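PDB 3HDQ: UDP-galactopyranose mutase from Deinococcus radiodurans, which probably interconverts UDP-galactopyranose and UDP-galactofuranose, using a bound FAD cofactor that lies next to the sugar nucleotide. Local coordinates for residues 85-90 against 371-376; 102-107 against 214-219. All coordinates share one frame; numbering follows the deposited sequence.

Contact 1: residues 85-90 against 371-376; sequences HIFHTN and YNMDQV. With FAD (flavin-adenine dinucleotide), chain L.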
ATOM      1  N   HIS A  85       0.656 -15.272  -8.505  1.00 27.21           N
ATOM      2  CA  HIS A  85       0.562 -14.699  -9.849  1.00 25.29           C
ATOM      3  C   HIS A  85       1.925 -14.626 -10.544  1.00 28.83           C
ATOM      4  O   HIS A  85       2.780 -13.823 -10.171  1.00 23.90           O
ATOM      5  CB  HIS A  85      -0.097 -13.325  -9.788  1.00 26.18           C
ATOM      6  CG  HIS A  85      -1.570 -13.393  -9.537  1.00 30.38           C
ATOM      7  ND1 HIS A  85      -2.106 -14.003  -8.423  1.00 31.00           N
ATOM      8  CD2 HIS A  85      -2.621 -12.954 -10.269  1.00 25.44           C
ATOM      9  CE1 HIS A  85      -3.423 -13.935  -8.478  1.00 28.71           C
ATOM     10  NE2 HIS A  85      -3.760 -13.302  -9.586  1.00 26.69           N
ATOM     11  N   ILE A  86       2.125 -15.489 -11.539  1.00 25.65           N
ATOM     12  CA  ILE A  86       3.382 -15.538 -12.268  1.00 22.71           C
ATOM     13  C   ILE A  86       3.195 -14.898 -13.654  1.00 28.07           C
ATOM     14  O   ILE A  86       2.395 -15.375 -14.466  1.00 28.00           O
ATOM     15  CB  ILE A  86       3.916 -17.001 -12.413  1.00 26.53           C
ATOM     16  CG1 ILE A  86       4.227 -17.638 -11.052  1.00 25.68           C
ATOM     17  CG2 ILE A  86       5.181 -17.027 -13.248  1.00 30.90           C
ATOM     18  CD1 ILE A  86       3.025 -18.110 -10.281  1.00 25.58           C
ATOM     19  N   PHE A  87       3.916 -13.814 -13.931  1.00 20.83           N
ATOM     20  CA  PHE A  87       3.725 -13.147 -15.210  1.00 23.68           C
ATOM     21  C   PHE A  87       4.445 -13.850 -16.355  1.00 26.30           C
ATOM     22  O   PHE A  87       5.621 -14.197 -16.247  1.00 23.55           O
ATOM     23  CB  PHE A  87       4.122 -11.666 -15.190  1.00 23.37           C
ATOM     24  CG  PHE A  87       3.838 -10.976 -16.497  1.00 27.00           C
ATOM     25  CD1 PHE A  87       2.560 -10.524 -16.790  1.00 20.44           C
ATOM     26  CD2 PHE A  87       4.830 -10.841 -17.461  1.00 24.23           C
ATOM     27  CE1 PHE A  87       2.283  -9.921 -18.016  1.00 24.16           C
ATOM     28  CE2 PHE A  87       4.563 -10.235 -18.679  1.00 24.63           C
ATOM     29  CZ  PHE A  87       3.285  -9.776 -18.959  1.00 23.04           C
ATOM     30  N   HIS A  88       3.730 -14.067 -17.454  1.00 23.06           N
ATOM     31  CA  HIS A  88       4.323 -14.710 -18.620  1.00 25.57           C
ATOM     32  C   HIS A  88       3.617 -14.273 -19.885  1.00 24.66           C
ATOM     33  O   HIS A  88       2.402 -14.151 -19.911  1.00 24.21           O
ATOM     34  CB  HIS A  88       4.282 -16.237 -18.495  1.00 19.59           C
ATOM     35  CG  HIS A  88       2.899 -16.796 -18.382  1.00 25.64           C
ATOM     36  ND1 HIS A  88       2.194 -17.260 -19.473  1.00 24.13           N
ATOM     37  CD2 HIS A  88       2.085 -16.958 -17.312  1.00 24.11           C
ATOM     38  CE1 HIS A  88       1.007 -17.684 -19.079  1.00 24.50           C
ATOM     39  NE2 HIS A  88       0.913 -17.508 -17.772  1.00 23.96           N
ATOM     40  N   THR A  89       4.369 -14.044 -20.948  1.00 23.64           N
ATOM     41  CA  THR A  89       3.714 -13.740 -22.207  1.00 26.29           C
ATOM     42  C   THR A  89       4.557 -14.113 -23.419  1.00 29.45           C
ATOM     43  O   THR A  89       5.783 -14.257 -23.320  1.00 25.74           O
ATOM     44  CB  THR A  89       3.314 -12.252 -22.296  1.00 24.45           C
ATOM     45  OG1 THR A  89       2.472 -12.046 -23.440  1.00 27.90           O
ATOM     46  CG2 THR A  89       4.550 -11.372 -22.395  1.00 23.71           C
ATOM     47  N   ASN A  90       3.874 -14.287 -24.551  1.00 24.41           N
ATOM     48  CA  ASN A  90       4.524 -14.400 -25.848  1.00 28.30           C
ATOM     49  C   ASN A  90       4.426 -13.101 -26.629  1.00 29.85           C
ATOM     50  O   ASN A  90       5.028 -12.973 -27.696  1.00 29.76           O
ATOM     51  CB  ASN A  90       3.910 -15.535 -26.666  1.00 33.21           C
ATOM     52  CG  ASN A  90       4.389 -16.901 -26.213  1.00 37.22           C
ATOM     53  OD1 ASN A  90       5.597 -17.136 -26.092  1.00 29.06           O
ATOM     54  ND2 ASN A  90       3.442 -17.806 -25.945  1.00 28.55           N
ATOM     55  N   TYR A 371      -8.764 -15.895 -18.827  1.00 27.56           N
ATOM     56  CA  TYR A 371      -7.580 -15.187 -19.325  1.00 27.16           C
ATOM     57  C   TYR A 371      -6.454 -15.068 -18.299  1.00 29.51           C
ATOM     58  O   TYR A 371      -6.702 -14.847 -17.108  1.00 25.71           O
ATOM     59  CB  TYR A 371      -7.956 -13.773 -19.783  1.00 28.03           C
ATOM     60  CG  TYR A 371      -8.421 -13.658 -21.221  1.00 30.16           C
ATOM     61  CD1 TYR A 371      -8.361 -14.744 -22.074  1.00 30.93           C
ATOM     62  CD2 TYR A 371      -8.891 -12.448 -21.732  1.00 32.75           C
ATOM     63  CE1 TYR A 371      -8.772 -14.642 -23.385  1.00 33.73           C
ATOM     64  CE2 TYR A 371      -9.301 -12.336 -23.052  1.00 34.14           C
ATOM     65  CZ  TYR A 371      -9.235 -13.444 -23.874  1.00 40.24           C
ATOM     66  OH  TYR A 371      -9.634 -13.376 -25.194  1.00 45.21           O
ATOM     67  N   ASN A 372      -5.217 -15.195 -18.770  1.00 24.97           N
ATOM     68  CA  ASN A 372      -4.056 -14.890 -17.933  1.00 26.28           C
ATOM     69  C   ASN A 372      -3.834 -13.377 -17.919  1.00 25.69           C
ATOM     70  O   ASN A 372      -4.481 -12.644 -18.669  1.00 28.83           O
ATOM     71  CB  ASN A 372      -2.795 -15.611 -18.439  1.00 19.49           C
ATOM     72  CG  ASN A 372      -2.971 -17.118 -18.515  1.00 23.99           C
ATOM     73  OD1 ASN A 372      -3.526 -17.737 -17.604  1.00 27.21           O
ATOM     74  ND2 ASN A 372      -2.502 -17.719 -19.606  1.00 19.49           N
ATOM     75  N   MET A 373      -2.905 -12.908 -17.092  1.00 23.09           N
ATOM     76  CA  MET A 373      -2.668 -11.474 -16.988  1.00 26.25           C
ATOM     77  C   MET A 373      -2.335 -10.842 -18.341  1.00 25.80           C
ATOM     78  O   MET A 373      -2.930  -9.831 -18.729  1.00 25.30           O
ATOM     79  CB  MET A 373      -1.578 -11.165 -15.951  1.00 22.47           C
ATOM     80  CG  MET A 373      -1.967 -11.489 -14.522  1.00 19.48           C
ATOM     81  SD  MET A 373      -0.639 -11.147 -13.329  1.00 25.28           S
ATOM     82  CE  MET A 373       0.431 -12.572 -13.583  1.00 23.49           C
ATOM     83  N   ASP A 374      -1.379 -11.425 -19.056  1.00 22.45           N
ATOM     84  CA  ASP A 374      -0.952 -10.829 -20.315  1.00 23.11           C
ATOM     85  C   ASP A 374      -2.111 -10.695 -21.306  1.00 27.40           C
ATOM     86  O   ASP A 374      -2.210  -9.688 -22.001  1.00 25.21           O
ATOM     87  CB  ASP A 374       0.217 -11.600 -20.933  1.00 20.61           C
ATOM     88  CG  ASP A 374      -0.194 -12.953 -21.479  1.00 21.87           C
ATOM     89  OD1 ASP A 374       0.185 -13.276 -22.620  1.00 22.60           O
ATOM     90  OD2 ASP A 374      -0.891 -13.696 -20.763  1.00 25.90           O
ATOM     91  N   GLN A 375      -2.980 -11.706 -21.361  1.00 25.51           N
ATOM     92  CA  GLN A 375      -4.137 -11.692 -22.267  1.00 25.90           C
ATOM     93  C   GLN A 375      -5.120 -10.602 -21.890  1.00 25.52           C
ATOM     94  O   GLN A 375      -5.712  -9.970 -22.761  1.00 28.13           O
ATOM     95  CB  GLN A 375      -4.867 -13.041 -22.251  1.00 26.16           C
ATOM     96  CG  GLN A 375      -4.041 -14.203 -22.774  1.00 25.88           C
ATOM     97  CD  GLN A 375      -4.736 -15.535 -22.572  1.00 32.51           C
ATOM     98  OE1 GLN A 375      -4.922 -15.993 -21.440  1.00 29.28           O
ATOM     99  NE2 GLN A 375      -5.124 -16.165 -23.671  1.00 30.78           N
ATOM    100  N   VAL A 376      -5.309 -10.380 -20.592  1.00 24.81           N
ATOM    101  CA  VAL A 376      -6.147  -9.260 -20.178  1.00 25.14           C
ATOM    102  C   VAL A 376      -5.517  -7.927 -20.590  1.00 25.85           C
ATOM    103  O   VAL A 376      -6.211  -7.062 -21.117  1.00 26.98           O
ATOM    104  CB  VAL A 376      -6.511  -9.278 -18.682  1.00 25.41           C
ATOM    105  CG1 VAL A 376      -7.201  -7.970 -18.283  1.00 19.06           C
ATOM    106  CG2 VAL A 376      -7.430 -10.467 -18.390  1.00 22.26           C
TER
HETATM  107  PA  FAD L 450      -9.700  -8.588 -11.635  1.00 29.25           P
HETATM  108  O1A FAD L 450      -8.408  -8.695 -11.073  1.00 29.34           O
HETATM  109  O2A FAD L 450     -10.534  -9.567 -11.072  1.00 34.04           O
HETATM  110  O5B FAD L 450     -10.213  -7.172 -11.278  1.00 32.32           O
HETATM  111  C5B FAD L 450     -11.516  -6.748 -11.418  1.00 23.01           C
HETATM  112  C4B FAD L 450     -11.788  -5.792 -10.303  1.00 28.61           C
HETATM  113  O4B FAD L 450     -13.082  -5.314 -10.392  1.00 28.89           O
HETATM  114  C3B FAD L 450     -11.704  -6.526  -8.987  1.00 29.11           C
HETATM  115  O3B FAD L 450     -10.679  -6.061  -8.174  1.00 28.51           O
HETATM  116  C2B FAD L 450     -13.026  -6.279  -8.341  1.00 31.51           C
HETATM  117  O2B FAD L 450     -12.841  -5.984  -7.010  1.00 32.88           O
HETATM  118  C1B FAD L 450     -13.572  -5.120  -9.120  1.00 27.65           C
HETATM  119  N9A FAD L 450     -15.029  -5.063  -9.047  1.00 33.02           N
HETATM  120  C8A FAD L 450     -15.922  -6.009  -9.359  1.00 35.17           C
HETATM  121  N7A FAD L 450     -17.134  -5.567  -9.142  1.00 33.20           N
HETATM  122  C5A FAD L 450     -17.049  -4.328  -8.683  1.00 36.02           C
HETATM  123  C6A FAD L 450     -17.979  -3.393  -8.288  1.00 32.29           C
HETATM  124  N6A FAD L 450     -19.237  -3.593  -8.482  1.00 35.26           N
HETATM  125  N1A FAD L 450     -17.585  -2.180  -7.850  1.00 36.68           N
HETATM  126  C2A FAD L 450     -16.271  -1.885  -7.781  1.00 31.95           C
HETATM  127  N3A FAD L 450     -15.360  -2.802  -8.167  1.00 28.63           N
HETATM  128  C4A FAD L 450     -15.730  -4.005  -8.600  1.00 33.59           C
HETATM  129  N1  FAD L 450      -2.546 -14.983 -14.443  1.00 28.21           N
HETATM  130  C2  FAD L 450      -1.321 -15.140 -14.957  1.00 27.59           C
HETATM  131  O2  FAD L 450      -1.008 -14.625 -15.988  1.00 26.62           O
HETATM  132  N3  FAD L 450      -0.443 -15.886 -14.280  1.00 31.22           N
HETATM  133  C4  FAD L 450      -0.788 -16.462 -13.104  1.00 32.08           C
HETATM  134  O4  FAD L 450      -0.020 -17.125 -12.493  1.00 28.01           O
HETATM  135  C4X FAD L 450      -2.032 -16.301 -12.615  1.00 28.82           C
HETATM  136  N5  FAD L 450      -2.368 -16.894 -11.452  1.00 30.04           N
HETATM  137  C5X FAD L 450      -3.613 -16.730 -10.961  1.00 32.63           C
HETATM  138  C6  FAD L 450      -3.942 -17.327  -9.768  1.00 29.98           C
HETATM  139  C7  FAD L 450      -5.199 -17.166  -9.258  1.00 30.78           C
HETATM  140  C7M FAD L 450      -5.570 -17.806  -7.984  1.00 25.16           C
HETATM  141  C8  FAD L 450      -6.117 -16.404  -9.921  1.00 29.00           C
HETATM  142  C8M FAD L 450      -7.469 -16.270  -9.329  1.00 28.45           C
HETATM  143  C9  FAD L 450      -5.781 -15.799 -11.114  1.00 29.23           C
HETATM  144  C9A FAD L 450      -4.528 -15.962 -11.648  1.00 28.48           C
HETATM  145  N10 FAD L 450      -4.173 -15.364 -12.823  1.00 30.45           N
HETATM  146  C10 FAD L 450      -2.923 -15.551 -13.294  1.00 27.35           C
HETATM  147  C1' FAD L 450      -5.157 -14.627 -13.654  1.00 31.02           C
HETATM  148  C2' FAD L 450      -5.253 -13.157 -13.315  1.00 31.73           C
HETATM  149  O2' FAD L 450      -5.691 -13.093 -12.006  1.00 37.30           O
HETATM  150  C3' FAD L 450      -6.250 -12.402 -14.187  1.00 40.22           C
HETATM  151  O3' FAD L 450      -5.928 -12.342 -15.506  1.00 51.24           O
HETATM  152  C4' FAD L 450      -6.198 -10.947 -13.895  1.00 35.77           C
HETATM  153  O4' FAD L 450      -5.807 -10.868 -12.559  1.00 27.59           O
HETATM  154  C5' FAD L 450      -7.556 -10.372 -14.167  1.00 36.74           C
HETATM  155  O5' FAD L 450      -7.591  -9.008 -14.369  1.00 32.02           O
HETATM  156  P   FAD L 450      -8.968  -8.294 -14.391  1.00 27.55           P
HETATM  157  O1P FAD L 450      -8.767  -6.899 -14.363  1.00 26.34           O
HETATM  158  O2P FAD L 450      -9.599  -8.654 -15.603  1.00 27.04           O
HETATM  159  O3P FAD L 450      -9.803  -8.809 -13.178  1.00 28.59           O
HETATM  160  O   HOH W   1       0.404 -13.464 -17.539  1.00 23.34           O
HETATM  161  O   HOH W   2      -1.124 -18.426 -16.264  1.00 30.33           O
HETATM  162  O   HOH W   3       1.143 -15.321 -24.215  1.00 31.98           O
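Phe87 and Thr89 face the first turn of helix 373-388, with Thr89 CA 5.8 Å from Asp374 CA, and both segments contact the FAD isoalloxazine in the flavin site of this Rossmann-type mutase. Backbone atoms read the flavin edge: Ile86 N donates to FAD O4 and Ile86 O accepts from FAD N3, while Met373 N donates to FAD O2 at 2.8 Å. This amide, at the N-terminal end of helix 373-388, would probably help to stabilise negative charge around N1 and O2. His85 lays its ring over the flavin, one face centred on FAD C5X; its NE2 shares a hydrogen bond with ribityl O2' and its ND1 bonds to Gly83 O. Met373, bent at chi3 (-78°), sets CE on the same flavin face as His85, 3.4 Å from FAD C2, and SD at the edge of the His85 ring. The Phe87 ring stands roughly perpendicular to the Asp374 carboxylate, touching CB through CE1. Water 2 bonds to His88 NE2 and, weakly, to Asn372 OD1; His88 ND1 bonds to Asp212 and Asn372 OD1 to Arg198. Thr89 OG1 donates to Asp374 OD1 over 2.7 Å, on the anti side and 23° out of the carboxylate plane.

Contact 2: residues 102-107 against 214-219; sequences TEWRPY and YQAMPL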
ATOM      1  N   THR A 102       7.571  -0.876 -14.639  1.00 27.30           N
ATOM      2  CA  THR A 102       8.312  -1.687 -13.693  1.00 24.20           C
ATOM      3  C   THR A 102       9.566  -2.251 -14.343  1.00 26.21           C
ATOM      4  O   THR A 102       9.625  -2.422 -15.550  1.00 28.43           O
ATOM      5  CB  THR A 102       7.449  -2.866 -13.206  1.00 27.07           C
ATOM      6  OG1 THR A 102       8.122  -3.552 -12.148  1.00 28.93           O
ATOM      7  CG2 THR A 102       7.183  -3.844 -14.353  1.00 25.04           C
ATOM      8  N   GLU A 103      10.569  -2.549 -13.537  1.00 23.72           N
ATOM      9  CA  GLU A 103      11.680  -3.353 -14.009  1.00 28.44           C
ATOM     10  C   GLU A 103      11.324  -4.797 -13.712  1.00 28.83           C
ATOM     11  O   GLU A 103      10.262  -5.069 -13.137  1.00 29.68           O
ATOM     12  CB  GLU A 103      12.968  -2.977 -13.303  1.00 26.82           C
ATOM     13  CG  GLU A 103      13.527  -1.629 -13.686  1.00 40.88           C
ATOM     14  CD  GLU A 103      14.405  -1.067 -12.582  1.00 58.14           C
ATOM     15  OE1 GLU A 103      13.856  -0.673 -11.527  1.00 52.01           O
ATOM     16  OE2 GLU A 103      15.640  -1.032 -12.765  1.00 58.31           O
ATOM     17  N   TRP A 104      12.222  -5.710 -14.062  1.00 26.24           N
ATOM     18  CA  TRP A 104      11.908  -7.131 -14.045  1.00 28.64           C
ATOM     19  C   TRP A 104      12.938  -8.018 -13.362  1.00 30.23           C
ATOM     20  O   TRP A 104      14.140  -7.819 -13.504  1.00 29.24           O
ATOM     21  CB  TRP A 104      11.764  -7.621 -15.479  1.00 27.07           C
ATOM     22  CG  TRP A 104      10.676  -6.943 -16.244  1.00 33.19           C
ATOM     23  CD1 TRP A 104      10.815  -5.917 -17.134  1.00 35.46           C
ATOM     24  CD2 TRP A 104       9.278  -7.254 -16.204  1.00 28.86           C
ATOM     25  NE1 TRP A 104       9.589  -5.572 -17.653  1.00 32.99           N
ATOM     26  CE2 TRP A 104       8.631  -6.380 -17.101  1.00 30.17           C
ATOM     27  CE3 TRP A 104       8.512  -8.195 -15.504  1.00 27.62           C
ATOM     28  CZ2 TRP A 104       7.254  -6.417 -17.314  1.00 28.59           C
ATOM     29  CZ3 TRP A 104       7.148  -8.227 -15.715  1.00 23.33           C
ATOM     30  CH2 TRP A 104       6.532  -7.340 -16.610  1.00 26.52           C
ATOM     31  N   ARG A 105      12.445  -9.024 -12.647  1.00 28.82           N
ATOM     32  CA  ARG A 105      13.278 -10.127 -12.190  1.00 27.61           C
ATOM     33  C   ARG A 105      12.985 -11.340 -13.063  1.00 27.52           C
ATOM     34  O   ARG A 105      11.866 -11.844 -13.047  1.00 29.67           O
ATOM     35  CB  ARG A 105      12.954 -10.487 -10.744  1.00 25.40           C
ATOM     36  CG  ARG A 105      13.802 -11.649 -10.232  1.00 29.99           C
ATOM     37  CD  ARG A 105      13.027 -12.597  -9.312  1.00 29.83           C
ATOM     38  NE  ARG A 105      13.864 -13.709  -8.872  1.00 28.42           N
ATOM     39  CZ  ARG A 105      13.417 -14.929  -8.592  1.00 31.43           C
ATOM     40  NH1 ARG A 105      12.126 -15.218  -8.708  1.00 30.09           N
ATOM     41  NH2 ARG A 105      14.262 -15.868  -8.189  1.00 35.92           N
ATOM     42  N   PRO A 106      13.984 -11.823 -13.821  1.00 27.61           N
ATOM     43  CA  PRO A 106      13.744 -12.995 -14.669  1.00 22.48           C
ATOM     44  C   PRO A 106      13.370 -14.213 -13.834  1.00 25.38           C
ATOM     45  O   PRO A 106      14.009 -14.493 -12.819  1.00 26.44           O
ATOM     46  CB  PRO A 106      15.098 -13.217 -15.354  1.00 25.84           C
ATOM     47  CG  PRO A 106      15.787 -11.889 -15.271  1.00 28.89           C
ATOM     48  CD  PRO A 106      15.363 -11.322 -13.954  1.00 25.95           C
ATOM     49  N   TYR A 107      12.346 -14.937 -14.265  1.00 23.45           N
ATOM     50  CA  TYR A 107      11.859 -16.078 -13.507  1.00 24.57           C
ATOM     51  C   TYR A 107      11.016 -16.990 -14.389  1.00 25.09           C
ATOM     52  O   TYR A 107      10.088 -16.548 -15.059  1.00 20.69           O
ATOM     53  CB  TYR A 107      11.039 -15.607 -12.313  1.00 21.65           C
ATOM     54  CG  TYR A 107      10.340 -16.703 -11.537  1.00 23.99           C
ATOM     55  CD1 TYR A 107      11.055 -17.578 -10.727  1.00 21.75           C
ATOM     56  CD2 TYR A 107       8.957 -16.842 -11.592  1.00 21.77           C
ATOM     57  CE1 TYR A 107      10.412 -18.567 -10.007  1.00 24.83           C
ATOM     58  CE2 TYR A 107       8.303 -17.821 -10.873  1.00 22.42           C
ATOM     59  CZ  TYR A 107       9.031 -18.683 -10.077  1.00 26.49           C
ATOM     60  OH  TYR A 107       8.379 -19.662  -9.354  1.00 20.34           O
ATOM     61  N   TYR A 214       8.681 -14.407 -22.901  1.00 26.94           N
ATOM     62  CA  TYR A 214       8.947 -13.449 -21.818  1.00 25.79           C
ATOM     63  C   TYR A 214       8.403 -13.964 -20.501  1.00 25.65           C
ATOM     64  O   TYR A 214       7.191 -14.002 -20.297  1.00 26.59           O
ATOM     65  CB  TYR A 214       8.342 -12.077 -22.139  1.00 20.75           C
ATOM     66  CG  TYR A 214       8.774 -11.586 -23.503  1.00 27.84           C
ATOM     67  CD1 TYR A 214       7.942 -11.730 -24.611  1.00 28.52           C
ATOM     68  CD2 TYR A 214      10.035 -11.028 -23.695  1.00 24.25           C
ATOM     69  CE1 TYR A 214       8.338 -11.304 -25.870  1.00 28.56           C
ATOM     70  CE2 TYR A 214      10.446 -10.603 -24.944  1.00 28.10           C
ATOM     71  CZ  TYR A 214       9.591 -10.740 -26.033  1.00 35.12           C
ATOM     72  OH  TYR A 214       9.996 -10.321 -27.282  1.00 38.73           O
ATOM     73  N   GLN A 215       9.309 -14.372 -19.614  1.00 24.81           N
ATOM     74  CA  GLN A 215       8.936 -14.824 -18.276  1.00 23.08           C
ATOM     75  C   GLN A 215       9.729 -14.051 -17.230  1.00 24.51           C
ATOM     76  O   GLN A 215      10.960 -14.177 -17.144  1.00 28.01           O
ATOM     77  CB  GLN A 215       9.150 -16.333 -18.134  1.00 21.89           C
ATOM     78  CG  GLN A 215       8.378 -17.170 -19.155  1.00 23.43           C
ATOM     79  CD  GLN A 215       8.465 -18.677 -18.893  1.00 26.73           C
ATOM     80  OE1 GLN A 215       8.360 -19.134 -17.752  1.00 24.76           O
ATOM     81  NE2 GLN A 215       8.647 -19.454 -19.962  1.00 25.05           N
ATOM     82  N   ALA A 216       9.023 -13.253 -16.436  1.00 21.73           N
ATOM     83  CA  ALA A 216       9.672 -12.369 -15.472  1.00 24.26           C
ATOM     84  C   ALA A 216       8.665 -11.727 -14.516  1.00 24.81           C
ATOM     85  O   ALA A 216       7.516 -11.498 -14.868  1.00 26.73           O
ATOM     86  CB  ALA A 216      10.488 -11.296 -16.201  1.00 20.26           C
ATOM     87  N   MET A 217       9.110 -11.449 -13.299  1.00 24.53           N
ATOM     88  CA  MET A 217       8.250 -10.889 -12.277  1.00 23.71           C
ATOM     89  C   MET A 217       8.570  -9.406 -12.071  1.00 23.26           C
ATOM     90  O   MET A 217       9.726  -9.000 -12.157  1.00 21.77           O
ATOM     91  CB  MET A 217       8.418 -11.664 -10.959  1.00 23.64           C
ATOM     92  CG  MET A 217       7.875 -13.089 -10.990  1.00 22.91           C
ATOM     93  SD  MET A 217       6.075 -13.197 -11.136  1.00 24.85           S
ATOM     94  CE  MET A 217       5.558 -12.252  -9.703  1.00 22.88           C
ATOM     95  N   PRO A 218       7.533  -8.586 -11.837  1.00 22.40           N
ATOM     96  CA  PRO A 218       7.790  -7.176 -11.539  1.00 24.06           C
ATOM     97  C   PRO A 218       8.783  -7.062 -10.379  1.00 25.46           C
ATOM     98  O   PRO A 218       8.536  -7.596  -9.287  1.00 21.60           O
ATOM     99  CB  PRO A 218       6.409  -6.647 -11.150  1.00 21.78           C
ATOM    100  CG  PRO A 218       5.458  -7.503 -11.921  1.00 25.05           C
ATOM    101  CD  PRO A 218       6.095  -8.878 -11.972  1.00 21.47           C
ATOM    102  N   LEU A 219       9.903  -6.385 -10.629  1.00 23.38           N
ATOM    103  CA  LEU A 219      11.021  -6.374  -9.686  1.00 24.93           C
ATOM    104  C   LEU A 219      10.614  -6.038  -8.241  1.00 27.09           C
ATOM    105  O   LEU A 219      11.084  -6.676  -7.294  1.00 22.41           O
ATOM    106  CB  LEU A 219      12.147  -5.460 -10.171  1.00 20.50           C
ATOM    107  CG  LEU A 219      13.416  -5.445  -9.303  1.00 26.57           C
ATOM    108  CD1 LEU A 219      14.057  -6.819  -9.267  1.00 25.73           C
ATOM    109  CD2 LEU A 219      14.419  -4.428  -9.820  1.00 23.49           C
TER
HETATM  110  O   HOH W   4       7.374 -18.231 -15.231  1.00 27.36           O
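Strands 104-106 and 214-218 pair antiparallel at one side of a small three-stranded sheet, in which 104-106 is an outermost strand and 214-218 the middle one. Arg105 and Met217 form the hydrogen-bonded pair, Arg105 N to Met217 O and Met217 N to Arg105 O, both 2.8 Å, and the ladder runs on through Leu219 N to Glu103 O. Tyr107 N to Gln215 O is longer, 3.3 Å. Glu103 O is gripped twice, since Thr102 OG1 also donates to it, on a lone pair in the carbonyl plane. With CG anti to the carbonyl carbon (chi1 -61°), Trp104 turns its six-membered ring back against the partner strand, where CE3 lies 3.7 Å from Ala216 CB and CZ3 meets Pro218 CD. The indole is held further by NE1 bonding to Ser99 and by a stack on Phe95. On the face carrying Arg105 and Met217, Tyr107 lies alongside Met217 and points the same way, its CD2 4.0 Å from Met217 CG, while its hydroxyl bonds to His109. Leu219 runs beside Glu103, CD2 against CB. The result is a twisted antiparallel ladder, its strands at 130°, that backs the substrate site through Tyr107 and the UDP-galactose-binding His109.

How the contacts relate
From the N terminus, the chain passes the first two strands of the parallel Rossmann-type sheet, 30-35 and 55-58, reaches 85-90, crosses helix 92-99 and enters 102-107. Contact 2 closes first, when 214-219 returns after the helices of 126-184; contact 1 closes only at 371-376, so its much longer loop encloses that of contact 2. The two meet in one sheet, because strand 214-218 lies between 88-89 and 104-106: Thr89 N probably bonds to Tyr214 O at 2.9 Å, and Met217 packs against the backbone of His85 and Phe87. Phe87 and Trp104 also bring their rings together. This ties the small sheet to helix 373-388, beside the flavin.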